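PDB 6DJ8: beta sliding clamp from Borrelia burgdorferi, which probably forms a ring-shaped head-to-tail homodimer around DNA that tethers DNA polymerases and other proteins to it, making replication processive. Local coordinates for residues D40-L45 with E138-D143; I63-T68 with Y254-S259; Y149-E154 with I240-K245. All coordinates share one frame; numbering follows the deposited sequence.

Contact 1: D40-L45 with E138-D143; sequences DIWSAL and ENYNYD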
loop_
_atom_site.group_PDB
_atom_site.type_symbol
_atom_site.label_atom_id
_atom_site.label_comp_id
_atom_site.label_asym_id
_atom_site.label_seq_id
_atom_site.Cartn_x
_atom_site.Cartn_y
_atom_site.Cartn_z
ATOM N N ASP A 40 -21.377 -16.095 -6.153
ATOM C CA ASP A 40 -22.305 -15.385 -5.279
ATOM C C ASP A 40 -23.027 -14.273 -6.034
ATOM O O ASP A 40 -22.399 -13.314 -6.491
ATOM C CB ASP A 40 -21.534 -14.791 -4.108
ATOM C CG ASP A 40 -22.427 -14.083 -3.133
ATOM O OD1 ASP A 40 -23.662 -14.243 -3.225
ATOM O OD2 ASP A 40 -21.885 -13.316 -2.316
ATOM N N ILE A 41 -24.357 -14.359 -6.093
ATOM C CA ILE A 41 -25.108 -13.335 -6.809
ATOM C C ILE A 41 -24.986 -11.977 -6.135
ATOM O O ILE A 41 -25.162 -10.949 -6.798
ATOM C CB ILE A 41 -26.593 -13.710 -6.965
ATOM C CG1 ILE A 41 -27.285 -13.794 -5.609
ATOM C CG2 ILE A 41 -26.769 -15.007 -7.744
ATOM C CD1 ILE A 41 -28.787 -13.779 -5.734
ATOM N N TRP A 42 -24.690 -11.940 -4.832
ATOM C CA TRP A 42 -24.498 -10.672 -4.137
ATOM C C TRP A 42 -23.086 -10.133 -4.306
ATOM O O TRP A 42 -22.771 -9.059 -3.778
ATOM C CB TRP A 42 -24.852 -10.838 -2.659
ATOM C CG TRP A 42 -26.225 -11.398 -2.519
ATOM C CD1 TRP A 42 -26.564 -12.622 -2.025
ATOM C CD2 TRP A 42 -27.454 -10.775 -2.933
ATOM N NE1 TRP A 42 -27.930 -12.796 -2.086
ATOM C CE2 TRP A 42 -28.498 -11.677 -2.639
ATOM C CE3 TRP A 42 -27.773 -9.536 -3.510
ATOM C CZ2 TRP A 42 -29.831 -11.388 -2.907
ATOM C CZ3 TRP A 42 -29.092 -9.256 -3.781
ATOM C CH2 TRP A 42 -30.110 -10.176 -3.474
ATOM N N SER A 43 -22.243 -10.848 -5.040
ATOM C CA SER A 43 -20.960 -10.338 -5.490
ATOM C C SER A 43 -21.025 -9.857 -6.929
ATOM O O SER A 43 -20.005 -9.433 -7.486
ATOM C CB SER A 43 -19.880 -11.409 -5.330
ATOM O OG SER A 43 -19.632 -11.668 -3.953
ATOM N N ALA A 44 -22.204 -9.910 -7.538
ATOM C CA ALA A 44 -22.391 -9.570 -8.935
ATOM C C ALA A 44 -22.960 -8.170 -9.076
ATOM O O ALA A 44 -23.459 -7.570 -8.123
ATOM C CB ALA A 44 -23.330 -10.575 -9.601
ATOM N N LEU A 45 -22.895 -7.647 -10.292
ATOM C CA LEU A 45 -23.695 -6.482 -10.633
ATOM C C LEU A 45 -24.586 -6.823 -11.822
ATOM O O LEU A 45 -24.357 -7.803 -12.546
ATOM C CB LEU A 45 -22.810 -5.267 -10.922
ATOM C CG LEU A 45 -21.663 -5.439 -11.901
ATOM C CD1 LEU A 45 -22.199 -5.355 -13.291
ATOM C CD2 LEU A 45 -20.585 -4.388 -11.687
ATOM N N GLU A 138 -33.879 -12.490 -11.526
ATOM C CA GLU A 138 -35.056 -12.207 -10.713
ATOM C C GLU A 138 -34.697 -12.107 -9.235
ATOM O O GLU A 138 -35.251 -11.269 -8.517
ATOM C CB GLU A 138 -36.112 -13.287 -10.936
ATOM N N ASN A 139 -33.726 -12.901 -8.783
ATOM C CA ASN A 139 -33.318 -12.859 -7.384
ATOM C C ASN A 139 -32.672 -11.525 -7.016
ATOM O O ASN A 139 -32.759 -11.100 -5.860
ATOM C CB ASN A 139 -32.344 -14.001 -7.093
ATOM C CG ASN A 139 -32.976 -15.377 -7.258
ATOM O OD1 ASN A 139 -34.200 -15.525 -7.240
ATOM N ND2 ASN A 139 -32.134 -16.393 -7.426
ATOM N N TYR A 140 -32.021 -10.855 -7.973
ATOM C CA TYR A 140 -31.209 -9.663 -7.722
ATOM C C TYR A 140 -31.928 -8.341 -7.981
ATOM O O TYR A 140 -31.744 -7.387 -7.218
ATOM C CB TYR A 140 -29.937 -9.719 -8.590
ATOM C CG TYR A 140 -28.808 -8.763 -8.228
ATOM C CD1 TYR A 140 -27.749 -9.183 -7.435
ATOM C CD2 TYR A 140 -28.781 -7.448 -8.703
ATOM C CE1 TYR A 140 -26.696 -8.318 -7.103
ATOM C CE2 TYR A 140 -27.722 -6.567 -8.375
ATOM C CZ TYR A 140 -26.687 -7.015 -7.573
ATOM O OH TYR A 140 -25.627 -6.184 -7.236
ATOM N N ASN A 141 -32.745 -8.264 -9.031
ATOM C CA ASN A 141 -33.149 -6.980 -9.602
ATOM C C ASN A 141 -33.918 -6.100 -8.614
ATOM O O ASN A 141 -34.644 -6.581 -7.737
ATOM C CB ASN A 141 -33.999 -7.200 -10.857
ATOM C CG ASN A 141 -33.824 -6.089 -11.889
ATOM O OD1 ASN A 141 -33.443 -4.958 -11.565
ATOM N ND2 ASN A 141 -34.101 -6.416 -13.146
ATOM N N TYR A 142 -33.754 -4.788 -8.788
ATOM C CA TYR A 142 -34.449 -3.767 -8.017
ATOM C C TYR A 142 -34.847 -2.648 -8.966
ATOM O O TYR A 142 -34.023 -2.179 -9.756
ATOM C CB TYR A 142 -33.570 -3.220 -6.892
ATOM N N ASP A 143 -36.099 -2.206 -8.866
ATOM C CA ASP A 143 -36.664 -1.206 -9.764
ATOM C C ASP A 143 -36.715 0.151 -9.067
ATOM O O ASP A 143 -37.306 0.279 -7.989
ATOM C CB ASP A 143 -38.065 -1.623 -10.221
#
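Ile-41 and Tyr-140, whose CA atoms lie 7.2 Å apart, bring the short 3-10 turn 41-43, just ahead of strand 44-50 in the N-terminal clamp domain, against the weakly bonded helix 135-140. Tyr-140 carries the contact. Its CG stands anti to the backbone N (chi1 -165°), which lets the ring reach alongside the other segment from Ile-41 O to Ala-44 O. The edge of the ring meets the carbonyl of Ile-41, CE1 lying 3.1 Å from Ile-41 O, near the ring plane. At the far end Tyr-140 OH gives a weak hydrogen bond of 2.7 Å to Ala-44 O; Thr-59 N, on the adjacent strand, is a second weak partner of the hydroxyl. Trp-42 and Tyr-140 run past one another in opposing senses, their planes 25° apart and the tyrosine ring largely displaced from the six-membered ring. The turn itself is braced by an Asx turn, in which Trp-42 N bonds to Asp-40 OD1 at 3.0 Å from above the carboxylate plane. Farther along, Ile-41 CD1 rests 3.8 Å from Asn-139 CB, the isoleucine lying roughly perpendicular to the asparagine side chain.

Contact 2: I63-T68 with Y254-S259; sequences IFFEST and YKIACS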
loop_
_atom_site.group_PDB
_atom_site.type_symbol
_atom_site.label_atom_id
_atom_site.label_comp_id
_atom_site.label_asym_id
_atom_site.label_seq_id
_atom_site.Cartn_x
_atom_site.Cartn_y
_atom_site.Cartn_z
ATOM N N ILE A 63 -28.239 -0.510 0.413
ATOM C CA ILE A 63 -28.001 0.533 -0.572
ATOM C C ILE A 63 -28.278 -0.057 -1.949
ATOM O O ILE A 63 -27.840 -1.176 -2.256
ATOM C CB ILE A 63 -26.551 1.039 -0.480
ATOM C CG1 ILE A 63 -26.318 1.742 0.863
ATOM C CG2 ILE A 63 -26.238 1.949 -1.657
ATOM C CD1 ILE A 63 -24.870 1.996 1.199
ATOM N N PHE A 64 -29.022 0.679 -2.771
ATOM C CA PHE A 64 -29.327 0.292 -4.144
ATOM C C PHE A 64 -28.780 1.382 -5.047
ATOM O O PHE A 64 -29.100 2.562 -4.865
ATOM C CB PHE A 64 -30.834 0.078 -4.342
ATOM C CG PHE A 64 -31.334 -1.156 -3.684
ATOM C CD1 PHE A 64 -31.672 -1.164 -2.352
ATOM C CD2 PHE A 64 -31.389 -2.351 -4.396
ATOM C CE1 PHE A 64 -32.106 -2.329 -1.746
ATOM C CE2 PHE A 64 -31.816 -3.515 -3.799
ATOM C CZ PHE A 64 -32.182 -3.501 -2.471
ATOM N N PHE A 65 -27.929 0.995 -5.985
ATOM C CA PHE A 65 -27.184 1.938 -6.800
ATOM C C PHE A 65 -27.515 1.706 -8.261
ATOM O O PHE A 65 -27.639 0.560 -8.702
ATOM C CB PHE A 65 -25.669 1.779 -6.573
ATOM C CG PHE A 65 -24.813 2.532 -7.562
ATOM C CD1 PHE A 65 -24.454 3.848 -7.320
ATOM C CD2 PHE A 65 -24.344 1.914 -8.721
ATOM C CE1 PHE A 65 -23.661 4.556 -8.207
ATOM C CE2 PHE A 65 -23.550 2.612 -9.629
ATOM C CZ PHE A 65 -23.197 3.921 -9.377
ATOM N N GLU A 66 -27.634 2.792 -9.015
ATOM C CA GLU A 66 -27.887 2.669 -10.441
ATOM C C GLU A 66 -27.184 3.802 -11.177
ATOM O O GLU A 66 -27.271 4.964 -10.767
ATOM C CB GLU A 66 -29.402 2.679 -10.695
ATOM C CG GLU A 66 -29.804 3.174 -12.046
ATOM C CD GLU A 66 -31.269 2.940 -12.338
ATOM O OE1 GLU A 66 -31.752 3.499 -13.343
ATOM O OE2 GLU A 66 -31.932 2.224 -11.555
ATOM N N SER A 67 -26.473 3.459 -12.250
ATOM C CA SER A 67 -25.805 4.429 -13.109
ATOM C C SER A 67 -26.127 4.110 -14.563
ATOM O O SER A 67 -26.465 2.976 -14.914
ATOM C CB SER A 67 -24.286 4.433 -12.918
ATOM O OG SER A 67 -23.704 3.239 -13.417
ATOM N N THR A 68 -25.994 5.123 -15.416
ATOM C CA THR A 68 -26.311 4.969 -16.825
ATOM C C THR A 68 -25.245 5.650 -17.667
ATOM O O THR A 68 -24.762 6.732 -17.317
ATOM C CB THR A 68 -27.698 5.566 -17.144
ATOM O OG1 THR A 68 -27.966 5.429 -18.543
ATOM C CG2 THR A 68 -27.746 7.032 -16.777
ATOM N N TYR A 254 -26.442 9.179 -11.855
ATOM C CA TYR A 254 -26.568 8.255 -10.738
ATOM C C TYR A 254 -27.909 8.392 -10.022
ATOM O O TYR A 254 -28.504 9.475 -9.959
ATOM C CB TYR A 254 -25.430 8.450 -9.720
ATOM C CG TYR A 254 -24.055 8.322 -10.321
ATOM C CD1 TYR A 254 -23.550 7.075 -10.686
ATOM C CD2 TYR A 254 -23.262 9.442 -10.536
ATOM C CE1 TYR A 254 -22.292 6.946 -11.245
ATOM C CE2 TYR A 254 -22.006 9.328 -11.092
ATOM C CZ TYR A 254 -21.523 8.077 -11.449
ATOM O OH TYR A 254 -20.276 7.984 -12.019
ATOM N N LYS A 255 -28.389 7.264 -9.503
ATOM C CA LYS A 255 -29.510 7.212 -8.579
ATOM C C LYS A 255 -29.130 6.208 -7.511
ATOM O O LYS A 255 -28.582 5.149 -7.825
ATOM C CB LYS A 255 -30.820 6.808 -9.268
ATOM C CG LYS A 255 -31.207 7.684 -10.447
ATOM C CD LYS A 255 -32.493 7.174 -11.104
ATOM C CE LYS A 255 -32.994 8.134 -12.169
ATOM N NZ LYS A 255 -34.171 7.580 -12.904
ATOM N N ILE A 256 -29.326 6.576 -6.254
ATOM C CA ILE A 256 -28.925 5.749 -5.123
ATOM C C ILE A 256 -30.010 5.846 -4.067
ATOM O O ILE A 256 -30.588 6.918 -3.862
ATOM C CB ILE A 256 -27.568 6.197 -4.535
ATOM C CG1 ILE A 256 -26.655 6.731 -5.633
ATOM C CG2 ILE A 256 -26.870 5.042 -3.809
ATOM C CD1 ILE A 256 -25.411 7.333 -5.114
ATOM N N ALA A 257 -30.268 4.739 -3.379
ATOM C CA ALA A 257 -31.254 4.729 -2.311
ATOM C C ALA A 257 -30.806 3.765 -1.223
ATOM O O ALA A 257 -30.026 2.839 -1.473
ATOM C CB ALA A 257 -32.646 4.340 -2.827
ATOM N N CYS A 258 -31.311 3.993 -0.006
ATOM C CA CYS A 258 -31.092 3.051 1.084
ATOM C C CYS A 258 -32.227 3.202 2.081
ATOM O O CYS A 258 -33.058 4.105 1.964
ATOM C CB CYS A 258 -29.733 3.277 1.753
ATOM S SG CYS A 258 -29.627 4.805 2.775
ATOM N N SER A 259 -32.268 2.296 3.057
ATOM C CA SER A 259 -33.298 2.346 4.089
ATOM C C SER A 259 -32.862 3.240 5.235
ATOM O O SER A 259 -31.669 3.350 5.552
ATOM C CB SER A 259 -33.607 0.959 4.646
ATOM O OG SER A 259 -34.265 0.173 3.682
#
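Phe-64 N donates to Ala-257 O at 2.7 Å, the shortest of four backbone bonds that pair strands 64-70 and 254-259 antiparallel and so join the N-terminal and central domains of the clamp in one continuous sheet. The bond is fairly straight, 166° at the hydrogen, with the donor slightly out of the carbonyl plane. Ala-257 O also receives a CA-H...O contact from Ile-63. The reciprocal bond from Ala-257 N to Phe-64 O closes this hydrogen-bonded pair, and Glu-66 with Lys-255 forms the next one. Between them Phe-65 and Ile-256 make a non-hydrogen-bonded pair whose side chains lie on the face covered by helix 223-231. Phe-65 CG is anti to the backbone N (chi1 169°), and the ring extends along the strand to Tyr-254, where CZ comes within 3.4 Å of Tyr-254 CD1. The rings meet rim to rim, at 37°, neither lying over the other. Tyr-254 CD1 is also touched by Ser-67 CB at 3.5 Å, while the phenol oxygen bonds to Lys-28 and Glu-25. Glu-66 and Lys-255 project from the other face; Glu-66 OE1 and Lys-255 NZ remain 4.8 Å apart, so no salt bridge forms. Near the opposite end, Ile-63 and Ile-256 run abreast in one direction, with Ile-63 CG2 3.8 Å from Ile-256 CG2.

Contact 3: Y149-E154 with I240-K245; sequences YTFGIE and IKFSDK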
loop_
_atom_site.group_PDB
_atom_site.type_symbol
_atom_site.label_atom_id
_atom_site.label_comp_id
_atom_site.label_asym_id
_atom_site.label_seq_id
_atom_site.Cartn_x
_atom_site.Cartn_y
_atom_site.Cartn_z
ATOM N N TYR A 149 -42.514 10.609 -1.447
ATOM C CA TYR A 149 -41.509 11.428 -0.787
ATOM C C TYR A 149 -42.139 12.470 0.126
ATOM O O TYR A 149 -43.093 13.155 -0.254
ATOM C CB TYR A 149 -40.612 12.089 -1.832
ATOM C CG TYR A 149 -39.872 11.054 -2.645
ATOM C CD1 TYR A 149 -39.267 9.972 -2.018
ATOM C CD2 TYR A 149 -39.811 11.128 -4.031
ATOM C CE1 TYR A 149 -38.597 9.007 -2.740
ATOM C CE2 TYR A 149 -39.138 10.158 -4.770
ATOM C CZ TYR A 149 -38.534 9.098 -4.115
ATOM O OH TYR A 149 -37.862 8.127 -4.828
ATOM N N THR A 150 -41.620 12.565 1.345
ATOM C CA THR A 150 -42.127 13.517 2.323
ATOM C C THR A 150 -41.377 14.842 2.263
ATOM O O THR A 150 -41.951 15.890 2.581
ATOM C CB THR A 150 -42.065 12.899 3.729
ATOM O OG1 THR A 150 -43.273 12.162 3.974
ATOM C CG2 THR A 150 -41.879 13.953 4.829
ATOM N N PHE A 151 -40.125 14.832 1.817
ATOM C CA PHE A 151 -39.351 16.062 1.779
ATOM C C PHE A 151 -38.158 15.856 0.852
ATOM O O PHE A 151 -37.609 14.754 0.775
ATOM C CB PHE A 151 -38.959 16.448 3.222
ATOM C CG PHE A 151 -37.559 16.964 3.393
ATOM C CD1 PHE A 151 -37.180 18.188 2.878
ATOM C CD2 PHE A 151 -36.641 16.253 4.148
ATOM C CE1 PHE A 151 -35.889 18.661 3.061
ATOM C CE2 PHE A 151 -35.351 16.726 4.339
ATOM C CZ PHE A 151 -34.974 17.931 3.795
ATOM N N GLY A 152 -37.822 16.898 0.098
ATOM C CA GLY A 152 -36.687 16.858 -0.813
ATOM C C GLY A 152 -36.018 18.211 -0.893
ATOM O O GLY A 152 -36.662 19.253 -0.736
ATOM N N ILE A 153 -34.708 18.196 -1.146
ATOM C CA ILE A 153 -33.931 19.407 -1.383
ATOM C C ILE A 153 -33.001 19.170 -2.560
ATOM O O ILE A 153 -32.705 18.032 -2.928
ATOM C CB ILE A 153 -33.072 19.838 -0.174
ATOM C CG1 ILE A 153 -32.237 18.660 0.313
ATOM C CG2 ILE A 153 -33.942 20.404 0.930
ATOM C CD1 ILE A 153 -31.117 19.068 1.235
ATOM N N GLU A 154 -32.551 20.269 -3.159
ATOM C CA GLU A 154 -31.535 20.230 -4.202
ATOM C C GLU A 154 -30.433 21.189 -3.778
ATOM O O GLU A 154 -30.693 22.369 -3.543
ATOM C CB GLU A 154 -32.134 20.609 -5.577
ATOM C CG GLU A 154 -31.151 20.534 -6.748
ATOM C CD GLU A 154 -31.822 20.579 -8.126
ATOM O OE1 GLU A 154 -33.026 20.894 -8.222
ATOM O OE2 GLU A 154 -31.134 20.281 -9.127
ATOM N N ILE A 240 -31.729 15.439 -3.090
ATOM C CA ILE A 240 -31.852 14.512 -1.976
ATOM C C ILE A 240 -33.322 14.433 -1.606
ATOM O O ILE A 240 -33.992 15.464 -1.526
ATOM C CB ILE A 240 -30.985 14.973 -0.783
ATOM C CG1 ILE A 240 -29.502 14.807 -1.129
ATOM C CG2 ILE A 240 -31.374 14.253 0.498
ATOM C CD1 ILE A 240 -28.575 15.640 -0.243
ATOM N N LYS A 241 -33.819 13.220 -1.373
ATOM C CA LYS A 241 -35.225 13.007 -1.053
ATOM C C LYS A 241 -35.346 12.027 0.102
ATOM O O LYS A 241 -34.506 11.141 0.266
ATOM C CB LYS A 241 -36.010 12.477 -2.260
ATOM C CG LYS A 241 -36.063 13.428 -3.449
ATOM C CD LYS A 241 -36.779 12.776 -4.633
ATOM C CE LYS A 241 -36.671 13.609 -5.901
ATOM N NZ LYS A 241 -37.027 15.028 -5.654
ATOM N N PHE A 242 -36.386 12.214 0.918
ATOM C CA PHE A 242 -36.690 11.345 2.045
ATOM C C PHE A 242 -38.122 10.858 1.962
ATOM O O PHE A 242 -39.027 11.632 1.628
ATOM C CB PHE A 242 -36.561 12.077 3.368
ATOM C CG PHE A 242 -35.169 12.347 3.798
ATOM C CD1 PHE A 242 -34.551 13.524 3.438
ATOM C CD2 PHE A 242 -34.490 11.449 4.598
ATOM C CE1 PHE A 242 -33.282 13.805 3.858
ATOM C CE2 PHE A 242 -33.204 11.721 5.017
ATOM C CZ PHE A 242 -32.598 12.900 4.649
ATOM N N SER A 243 -38.337 9.614 2.368
ATOM C CA SER A 243 -39.674 9.065 2.564
ATOM C C SER A 243 -39.783 8.576 4.009
ATOM O O SER A 243 -38.892 8.807 4.833
ATOM C CB SER A 243 -39.959 7.947 1.562
ATOM O OG SER A 243 -39.461 6.706 2.030
ATOM N N ASP A 244 -40.883 7.892 4.317
ATOM C CA ASP A 244 -41.041 7.352 5.663
ATOM C C ASP A 244 -39.957 6.332 5.979
ATOM O O ASP A 244 -39.465 6.272 7.112
ATOM C CB ASP A 244 -42.432 6.734 5.818
ATOM C CG ASP A 244 -42.804 5.833 4.652
ATOM O OD1 ASP A 244 -42.153 4.782 4.479
ATOM O OD2 ASP A 244 -43.745 6.177 3.907
ATOM N N LYS A 245 -39.531 5.564 4.981
ATOM C CA LYS A 245 -38.629 4.454 5.205
ATOM C C LYS A 245 -37.321 4.552 4.435
ATOM O O LYS A 245 -36.405 3.775 4.725
ATOM C CB LYS A 245 -39.317 3.129 4.835
#
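Lys-241, on strand 237-242 of the central clamp domain, runs across one face of the Tyr-149 ring. CB lies 4.1 Å from Tyr-149 CD1, offset toward the ring's rim; CG, anti to the carbonyl carbon, carries the chain onward; CD then settles over the face, 3.8 Å from the Tyr-149 centroid, in a CH-pi contact. Beyond it the chain bends at chi4 (-49°), turning NZ off the line of the extended methylenes. The phenol oxygen of Tyr-149 bonds to Lys-246. Beside this pair the antiparallel pairing begins with a classic beta bulge: Thr-150 and Phe-151 both face Phe-242, and Phe-242 O takes a bond of 2.8 Å from Thr-150 N and a weak one of 3.4 Å from Phe-151 N. Regular pairing follows, with Ile-240 N bonded to Ile-153 O at 2.8 Å and nearly straight, 171° at the hydrogen. On the face away from Lys-241, Phe-151 and Phe-242 lie abreast with planes only 4° apart, touching rim to rim through Phe-151 CE2 and Phe-242 CD1 at 3.4 Å. Phe-242 also stacks on Phe-218 and meets Phe-185 edge-to-face, so this face packs on strands 218-221 and 182-187. Strand 151-156 is one of the two edge strands of its sheet within this chain; strand 237-242 separates it from strand 246-251.

Overall arrangement
All three contacts reach the same eight-stranded antiparallel sheet. Contact 2 is buried, mid-sheet, where strands of two domains meet; contact 3 lies at the central domain's outer strand, and contact 1 within the N-terminal domain, both partly buried. Contacts 2 and 3 rest on antiparallel backbone bonding, regular in one and opened by a bulge in the other; each packs aromatic and aliphatic side chains on one face, while a lysine on the other lies near a glutamate in contact 2 and against a tyrosine ring in contact 3. Contact 1 has no strand pairing and is made mainly by Tyr-140, with one weak hydrogen bond. Contact 2 touches both others, whose nearest atoms are about 8 Å apart.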